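Local coordinates for protein chitinase (Chromobacterium violaceum, PDB 4TXG) that probably hydrolyses the glycosidic bonds of chitin as a family 18 glycoside hydrolase that also carries a carbohydrate-binding module, at residues 185-190 / 249-254. Numbering follows the deposited sequence.
Sequences HINYAF and LISVGG
Ile186 and Tyr188 pair with Leu249 and Ser251 through three backbone hydrogen bonds between parallel strands. Leu249 N donates to Ile186 O at 2.9 Å, and Tyr188 N in turn donates to Leu249 O, nearly straight at 171°. Tyr188 O accepts from Ser251 N, also at 2.9 Å. Strand 185-190 is bonded along both edges: Ile186 also pairs with Lys247, while on the other side His185 bonds Ile156 and Gly158, and Asn187 bonds Gly158 and Phe160. Past Ser251 N the Phe190 ring, after a cis peptide, packs against Gly253 and Gly254. Gly253 O sits over one ring face, 3.4 Å from Phe190 CG, and Gly254 CA makes a CH-pi contact on that same face; Ala189 CB lies over the opposite one. Ser251 OG, anti to its own carbonyl carbon (chi1 -59°), lies 3.3 Å from Asn187 CB and is hydrogen-bonded to Asp310 OD2. His185 turns a ring edge to Leu249 CD1; both its ring nitrogens are hydrogen-bonded, NE2 to Glu146 OE1. On the other sheet face Tyr188 CD1 touches Ile250 CD1 at 3.5 Å. Within the family 18 TIM barrel, Ser251 to Gly254 form the SxGG motif, and Asn187, Leu249 and Ser251 face the interior. Strands 155-161 and 308-312 flank the pair, the latter carrying Asp310 and Asp312 of the DxxDxDxE motif, with Asp312 touching Phe190. Outside, helix 287-304 packs on Ile250, and Phe233 of helix 231-242 meets Tyr188 edge-to-face.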
ATOM      1  N   HIS A 185      10.469  -8.782  -6.320  1.00  6.42           N
ATOM      2  CA  HIS A 185      10.917  -7.936  -5.213  1.00  6.26           C
ATOM      3  C   HIS A 185      10.659  -8.615  -3.870  1.00  8.50           C
ATOM      4  O   HIS A 185       9.650  -9.295  -3.691  1.00  8.26           O
ATOM      5  CB  HIS A 185      10.195  -6.582  -5.198  1.00  8.37           C
ATOM      6  CG  HIS A 185      10.383  -5.760  -6.436  1.00  8.94           C
ATOM      7  ND1 HIS A 185       9.778  -6.069  -7.634  1.00 10.42           N
ATOM      8  CD2 HIS A 185      11.073  -4.614  -6.648  1.00  8.95           C
ATOM      9  CE1 HIS A 185      10.110  -5.166  -8.541  1.00  9.64           C
ATOM     10  NE2 HIS A 185      10.890  -4.269  -7.967  1.00  8.23           N
ATOM     11  N   ILE A 186      11.569  -8.404  -2.928  1.00  7.93           N
ATOM     12  CA  ILE A 186      11.380  -8.851  -1.548  1.00  7.13           C
ATOM     13  C   ILE A 186      11.532  -7.669  -0.610  1.00  7.18           C
ATOM     14  O   ILE A 186      12.535  -6.957  -0.660  1.00  8.81           O
ATOM     15  CB  ILE A 186      12.398  -9.919  -1.149  1.00  6.87           C
ATOM     16  CG1 ILE A 186      12.284 -11.145  -2.061  1.00  6.58           C
ATOM     17  CG2 ILE A 186      12.242 -10.287   0.339  1.00  9.51           C
ATOM     18  CD1 ILE A 186      13.545 -12.024  -2.030  1.00  9.16           C
ATOM     19  N   ASN A 187      10.532  -7.471   0.238  1.00  6.29           N
ATOM     20  CA  ASN A 187      10.566  -6.424   1.251  1.00  6.16           C
ATOM     21  C   ASN A 187      10.875  -7.034   2.608  1.00  6.31           C
ATOM     22  O   ASN A 187      10.152  -7.914   3.067  1.00  7.97           O
ATOM     23  CB  ASN A 187       9.225  -5.695   1.333  1.00  6.69           C
ATOM     24  CG  ASN A 187       8.945  -4.816   0.130  1.00 10.38           C
ATOM     25  OD1 ASN A 187       9.835  -4.488  -0.647  1.00 13.87           O
ATOM     26  ND2 ASN A 187       7.683  -4.412  -0.010  1.00 13.57           N
ATOM     27  N   TYR A 188      11.929  -6.553   3.258  1.00  6.43           N
ATOM     28  CA  TYR A 188      12.286  -7.040   4.585  1.00  6.64           C
ATOM     29  C   TYR A 188      11.579  -6.238   5.667  1.00  9.74           C
ATOM     30  O   TYR A 188      11.741  -5.016   5.744  1.00  7.21           O
ATOM     31  CB  TYR A 188      13.803  -6.957   4.775  1.00  7.42           C
ATOM     32  CG  TYR A 188      14.306  -7.456   6.108  1.00  7.23           C
ATOM     33  CD1 TYR A 188      14.299  -6.637   7.239  1.00  7.30           C
ATOM     34  CD2 TYR A 188      14.812  -8.747   6.230  1.00  8.02           C
ATOM     35  CE1 TYR A 188      14.789  -7.096   8.464  1.00  7.62           C
ATOM     36  CE2 TYR A 188      15.284  -9.214   7.438  1.00  9.38           C
ATOM     37  CZ  TYR A 188      15.274  -8.387   8.550  1.00  8.01           C
ATOM     38  OH  TYR A 188      15.765  -8.858   9.745  1.00  8.08           O
ATOM     39  N   ALA A 189      10.832  -6.935   6.519  1.00  7.38           N
ATOM     40  CA  ALA A 189      10.039  -6.307   7.583  1.00  7.06           C
ATOM     41  C   ALA A 189      10.554  -6.694   8.966  1.00  9.89           C
ATOM     42  O   ALA A 189      10.638  -7.886   9.254  1.00  9.16           O
ATOM     43  CB  ALA A 189       8.564  -6.726   7.437  1.00  7.03           C
ATOM     44  N   PHE A 190      10.893  -5.747   9.849  1.00 10.22           N
ATOM     45  CA  PHE A 190      10.850  -4.293   9.648  1.00  6.68           C
ATOM     46  C   PHE A 190      12.090  -3.610  10.197  1.00 10.27           C
ATOM     47  O   PHE A 190      12.620  -4.021  11.236  1.00  9.45           O
ATOM     48  CB  PHE A 190       9.662  -3.655  10.380  1.00  7.09           C
ATOM     49  CG  PHE A 190       8.342  -3.836   9.706  1.00  7.18           C
ATOM     50  CD1 PHE A 190       8.066  -3.186   8.517  1.00  8.43           C
ATOM     51  CD2 PHE A 190       7.360  -4.612  10.296  1.00  8.09           C
ATOM     52  CE1 PHE A 190       6.831  -3.339   7.913  1.00  8.49           C
ATOM     53  CE2 PHE A 190       6.126  -4.771   9.698  1.00  8.89           C
ATOM     54  CZ  PHE A 190       5.869  -4.129   8.505  1.00 10.70           C
ATOM     55  N   LEU A 249      14.269  -4.659  -0.753  1.00  6.99           N
ATOM     56  CA  LEU A 249      14.021  -3.349  -0.174  1.00  6.70           C
ATOM     57  C   LEU A 249      13.845  -3.483   1.332  1.00  7.96           C
ATOM     58  O   LEU A 249      13.312  -4.485   1.815  1.00  8.94           O
ATOM     59  CB  LEU A 249      12.779  -2.689  -0.794  1.00  7.59           C
ATOM     60  CG  LEU A 249      12.910  -2.323  -2.283  1.00 10.15           C
ATOM     61  CD1 LEU A 249      12.398  -3.457  -3.159  1.00 15.43           C
ATOM     62  CD2 LEU A 249      12.177  -1.030  -2.595  1.00 11.85           C
ATOM     63  N   ILE A 250      14.307  -2.483   2.068  1.00  8.55           N
ATOM     64  CA  ILE A 250      14.116  -2.474   3.514  1.00  9.03           C
ATOM     65  C   ILE A 250      12.816  -1.728   3.847  1.00 10.33           C
ATOM     66  O   ILE A 250      12.639  -0.558   3.482  1.00  8.93           O
ATOM     67  CB  ILE A 250      15.353  -1.857   4.238  1.00  7.49           C
ATOM     68  CG1 ILE A 250      15.149  -1.853   5.759  1.00  7.04           C
ATOM     69  CG2 ILE A 250      15.706  -0.451   3.692  1.00  8.01           C
ATOM     70  CD1 ILE A 250      14.988  -3.267   6.365  1.00  7.22           C
ATOM     71  N   SER A 251      11.880  -2.421   4.496  1.00  6.56           N
ATOM     72  CA  SER A 251      10.632  -1.775   4.896  1.00  5.92           C
ATOM     73  C   SER A 251      10.780  -1.165   6.282  1.00  8.99           C
ATOM     74  O   SER A 251      11.310  -1.796   7.195  1.00 10.82           O
ATOM     75  CB  SER A 251       9.461  -2.752   4.880  1.00 12.12           C
ATOM     76  OG  SER A 251       9.297  -3.305   3.596  1.00 19.97           O
ATOM     77  N   VAL A 252      10.298   0.063   6.428  1.00  5.70           N
ATOM     78  CA  VAL A 252      10.476   0.805   7.665  1.00  5.68           C
ATOM     79  C   VAL A 252       9.112   1.157   8.254  1.00  7.63           C
ATOM     80  O   VAL A 252       8.288   1.767   7.580  1.00  7.70           O
ATOM     81  CB  VAL A 252      11.280   2.102   7.433  1.00  7.09           C
ATOM     82  CG1 VAL A 252      11.637   2.764   8.778  1.00  6.79           C
ATOM     83  CG2 VAL A 252      12.531   1.816   6.604  1.00 11.86           C
ATOM     84  N   GLY A 253       8.874   0.755   9.501  1.00  8.42           N
ATOM     85  CA  GLY A 253       7.624   1.087  10.171  1.00  7.46           C
ATOM     86  C   GLY A 253       6.729  -0.112  10.444  1.00  8.64           C
ATOM     87  O   GLY A 253       7.083  -1.011  11.211  1.00 11.94           O
ATOM     88  N   GLY A 254       5.561  -0.123   9.815  1.00  7.30           N
ATOM     89  CA  GLY A 254       4.553  -1.122  10.113  1.00  9.02           C
ATOM     90  C   GLY A 254       3.672  -0.660  11.255  1.00 10.23           C
ATOM     91  O   GLY A 254       3.888   0.414  11.809  1.00 11.26           O
TER